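Local structure of alkyl hydroperoxide reductase/ Thiol specific antioxidant/ Mal allergen (Burkholderia ambifaria, 5ENU) at residues A[38-43]-A[127-132]. The protein probably reduces hydrogen peroxide and organic hydroperoxides, as a thiol-dependent peroxidase of the peroxiredoxin (AhpC/TSA) family. Numbering follows the deposited sequence.
Sequences KLVLYF and RSTFLI
The rings of Phe43 and Phe130 meet obliquely, with planes at 87° and CD1 of Phe43 3.7 Å from CE2 of Phe130. The Phe130 ring takes Phe43 CD1 and the carbonyl oxygen of Leu41 at its edge. The Phe43 ring has Ser128 O at its edge, in plane. CG of Phe43 is anti to the carbonyl carbon (chi1 -71°), which leans the ring back along its strand to Phe130; both rings lie on the sheet face of Leu39, Leu41 and Ile132. Phe109 of helix 104-109 packs against both rings. Farther along, CD2 of Leu39 lies beside CD1 of Ile132 at 4.1 Å.

On the other face, Val40 CG1 touches Thr129 CG2 at 3.8 Å. CB of Tyr42 packs on Thr129 OG1, while its ring stacks on Phe59 of helix 50-68. Thr129 OG1 is hydrogen-bonded to His150 and to a water that also hydrogen-bonds to Phe43 O.

Six backbone hydrogen bonds join the strands, from Leu39 N to Ile132 O (2.8 Å, nearly straight at 174°) to Ser128 N to Phe43 O, the longest at 3.2 Å. This is an antiparallel pair within the central mixed sheet, with helices on both faces, as in the thioredoxin fold of peroxiredoxins.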
ATOM      1  N   LYS A  38       1.124 -12.489   5.919  1.00  9.27           N
ATOM      2  CA  LYS A  38       0.167 -11.407   5.780  1.00  8.91           C
ATOM      3  C   LYS A  38       0.846 -10.240   5.071  1.00  9.03           C
ATOM      4  O   LYS A  38       2.056 -10.026   5.203  1.00 10.26           O
ATOM      5  CB  LYS A  38      -0.300 -10.967   7.166  1.00 11.66           C
ATOM      6  CG  LYS A  38      -0.889 -12.124   8.027  1.00 12.88           C
ATOM      7  CD  LYS A  38      -0.901 -11.756   9.512  1.00 14.15           C
ATOM      8  CE  LYS A  38      -1.238 -12.940  10.393  1.00 15.05           C
ATOM      9  NZ  LYS A  38      -1.247 -12.590  11.843  1.00 18.72           N
ATOM     10  N   LEU A  39       0.058  -9.497   4.301  1.00  8.76           N
ATOM     11  CA  LEU A  39       0.545  -8.332   3.564  1.00  7.92           C
ATOM     12  C   LEU A  39      -0.320  -7.125   3.898  1.00  7.44           C
ATOM     13  O   LEU A  39      -1.540  -7.154   3.693  1.00  8.79           O
ATOM     14  CB  LEU A  39       0.531  -8.583   2.055  1.00  9.23           C
ATOM     15  CG  LEU A  39       0.813  -7.343   1.197  1.00  9.00           C
ATOM     16  CD1 LEU A  39       2.212  -6.798   1.494  1.00 10.14           C
ATOM     17  CD2 LEU A  39       0.673  -7.653  -0.278  1.00  9.71           C
ATOM     18  N   VAL A  40       0.312  -6.081   4.423  1.00  7.71           N
ATOM     19  CA  VAL A  40      -0.291  -4.763   4.534  1.00  7.48           C
ATOM     20  C   VAL A  40       0.180  -3.993   3.307  1.00  7.38           C
ATOM     21  O   VAL A  40       1.369  -3.659   3.197  1.00  8.48           O
ATOM     22  CB  VAL A  40       0.140  -4.053   5.827  1.00  8.47           C
ATOM     23  CG1 VAL A  40      -0.356  -2.601   5.834  1.00  9.22           C
ATOM     24  CG2 VAL A  40      -0.346  -4.822   7.057  1.00 10.35           C
ATOM     25  N   LEU A  41      -0.729  -3.739   2.372  1.00  6.52           N
ATOM     26  CA  LEU A  41      -0.418  -2.989   1.163  1.00  7.19           C
ATOM     27  C   LEU A  41      -1.049  -1.616   1.356  1.00  7.14           C
ATOM     28  O   LEU A  41      -2.279  -1.502   1.366  1.00  8.11           O
ATOM     29  CB  LEU A  41      -1.013  -3.704  -0.045  1.00  8.05           C
ATOM     30  CG  LEU A  41      -0.586  -3.173  -1.410  1.00  8.57           C
ATOM     31  CD1 LEU A  41       0.917  -3.409  -1.616  1.00  9.26           C
ATOM     32  CD2 LEU A  41      -1.417  -3.826  -2.533  1.00  9.71           C
ATOM     33  N   TYR A  42      -0.231  -0.590   1.568  1.00  7.83           N
ATOM     34  CA  TYR A  42      -0.760   0.735   1.883  1.00  7.01           C
ATOM     35  C   TYR A  42      -0.472   1.694   0.734  1.00  6.93           C
ATOM     36  O   TYR A  42       0.687   1.829   0.312  1.00  7.68           O
ATOM     37  CB  TYR A  42      -0.301   1.278   3.254  1.00  7.60           C
ATOM     38  CG  TYR A  42       1.056   1.959   3.358  1.00  8.16           C
ATOM     39  CD1 TYR A  42       2.216   1.238   3.676  1.00  7.86           C
ATOM     40  CD2 TYR A  42       1.166   3.344   3.209  1.00  7.55           C
ATOM     41  CE1 TYR A  42       3.450   1.870   3.800  1.00  7.19           C
ATOM     42  CE2 TYR A  42       2.403   3.988   3.341  1.00  8.39           C
ATOM     43  CZ  TYR A  42       3.541   3.236   3.612  1.00  7.92           C
ATOM     44  OH  TYR A  42       4.779   3.837   3.761  1.00  9.41           O
ATOM     45  N   PHE A  43      -1.529   2.331   0.226  1.00  7.49           N
ATOM     46  CA  PHE A  43      -1.422   3.316  -0.846  1.00  7.28           C
ATOM     47  C   PHE A  43      -1.392   4.707  -0.237  1.00  7.70           C
ATOM     48  O   PHE A  43      -2.210   5.021   0.650  1.00  8.04           O
ATOM     49  CB  PHE A  43      -2.633   3.229  -1.783  1.00  8.21           C
ATOM     50  CG  PHE A  43      -2.662   1.986  -2.640  1.00  7.47           C
ATOM     51  CD1 PHE A  43      -3.036   0.768  -2.110  1.00  7.85           C
ATOM     52  CD2 PHE A  43      -2.318   2.054  -3.992  1.00  8.07           C
ATOM     53  CE1 PHE A  43      -3.066  -0.368  -2.905  1.00  9.97           C
ATOM     54  CE2 PHE A  43      -2.343   0.915  -4.808  1.00  8.44           C
ATOM     55  CZ  PHE A  43      -2.714  -0.301  -4.249  1.00  8.90           C
ATOM     56  N   ARG A 127      -5.791   7.951  -0.074  1.00 10.11           N
ATOM     57  CA  ARG A 127      -5.010   7.187   0.905  1.00  9.23           C
ATOM     58  C   ARG A 127      -5.833   6.016   1.437  1.00  8.34           C
ATOM     59  O   ARG A 127      -6.900   6.215   2.020  1.00  9.42           O
ATOM     60  CB  ARG A 127      -4.593   8.086   2.081  1.00  8.99           C
ATOM     61  CG  ARG A 127      -3.549   7.447   3.002  1.00  8.13           C
ATOM     62  CD  ARG A 127      -3.256   8.311   4.245  1.00  8.98           C
ATOM     63  NE  ARG A 127      -2.927   9.690   3.898  1.00 11.21           N
ATOM     64  CZ  ARG A 127      -1.732  10.088   3.458  1.00 11.36           C
ATOM     65  NH1 ARG A 127      -1.545  11.354   3.106  1.00 12.09           N
ATOM     66  NH2 ARG A 127      -0.712   9.230   3.362  1.00 10.90           N
ATOM     67  N   SER A 128      -5.339   4.796   1.222  1.00  8.21           N
ATOM     68  CA  SER A 128      -6.109   3.586   1.478  1.00  8.29           C
ATOM     69  C   SER A 128      -5.137   2.468   1.815  1.00  7.59           C
ATOM     70  O   SER A 128      -4.014   2.431   1.294  1.00  8.82           O
ATOM     71  CB  SER A 128      -6.926   3.157   0.247  1.00  7.75           C
ATOM     72  OG  SER A 128      -7.751   4.204  -0.215  1.00  9.60           O
ATOM     73  N   THR A 129      -5.598   1.519   2.635  1.00  7.36           N
ATOM     74  CA  THR A 129      -4.781   0.382   3.060  1.00  6.89           C
ATOM     75  C   THR A 129      -5.582  -0.897   2.932  1.00  7.72           C
ATOM     76  O   THR A 129      -6.802  -0.892   3.106  1.00  7.90           O
ATOM     77  CB  THR A 129      -4.298   0.585   4.484  1.00  7.62           C
ATOM     78  OG1 THR A 129      -3.575   1.812   4.529  1.00  7.51           O
ATOM     79  CG2 THR A 129      -3.416  -0.569   4.978  1.00  9.30           C
ATOM     80  N   PHE A 130      -4.880  -1.986   2.623  1.00  6.33           N
ATOM     81  CA  PHE A 130      -5.485  -3.291   2.395  1.00  6.68           C
ATOM     82  C   PHE A 130      -4.703  -4.343   3.161  1.00  6.55           C
ATOM     83  O   PHE A 130      -3.472  -4.373   3.095  1.00  8.15           O
ATOM     84  CB  PHE A 130      -5.468  -3.581   0.899  1.00  6.48           C
ATOM     85  CG  PHE A 130      -6.231  -2.555   0.117  1.00  7.07           C
ATOM     86  CD1 PHE A 130      -7.613  -2.684  -0.059  1.00  7.92           C
ATOM     87  CD2 PHE A 130      -5.597  -1.410  -0.373  1.00  7.81           C
ATOM     88  CE1 PHE A 130      -8.333  -1.703  -0.744  1.00  8.71           C
ATOM     89  CE2 PHE A 130      -6.329  -0.433  -1.046  1.00  7.43           C
ATOM     90  CZ  PHE A 130      -7.689  -0.593  -1.237  1.00  7.76           C
ATOM     91  N   LEU A 131      -5.410  -5.148   3.934  1.00  5.88           N
ATOM     92  CA  LEU A 131      -4.827  -6.252   4.682  1.00  6.21           C
ATOM     93  C   LEU A 131      -5.199  -7.539   3.965  1.00  6.83           C
ATOM     94  O   LEU A 131      -6.381  -7.898   3.890  1.00  7.62           O
ATOM     95  CB  LEU A 131      -5.311  -6.261   6.130  1.00  7.12           C
ATOM     96  CG  LEU A 131      -4.917  -7.480   6.963  1.00  8.06           C
ATOM     97  CD1 LEU A 131      -3.410  -7.683   6.933  1.00  9.40           C
ATOM     98  CD2 LEU A 131      -5.403  -7.319   8.397  1.00  8.78           C
ATOM     99  N   ILE A 132      -4.187  -8.210   3.424  1.00  7.30           N
ATOM    100  CA  ILE A 132      -4.335  -9.444   2.666  1.00  7.37           C
ATOM    101  C   ILE A 132      -3.707 -10.549   3.504  1.00  7.59           C
ATOM    102  O   ILE A 132      -2.600 -10.374   4.030  1.00  8.80           O
ATOM    103  CB  ILE A 132      -3.642  -9.302   1.297  1.00  8.55           C
ATOM    104  CG1 ILE A 132      -4.273  -8.161   0.484  1.00  9.15           C
ATOM    105  CG2 ILE A 132      -3.655 -10.625   0.539  1.00  8.81           C
ATOM    106  CD1 ILE A 132      -3.418  -7.686  -0.665  1.00 10.76           C
TER
HETATM  107  O   HOH W   1      -2.571   4.178   3.416  1.00  8.54           O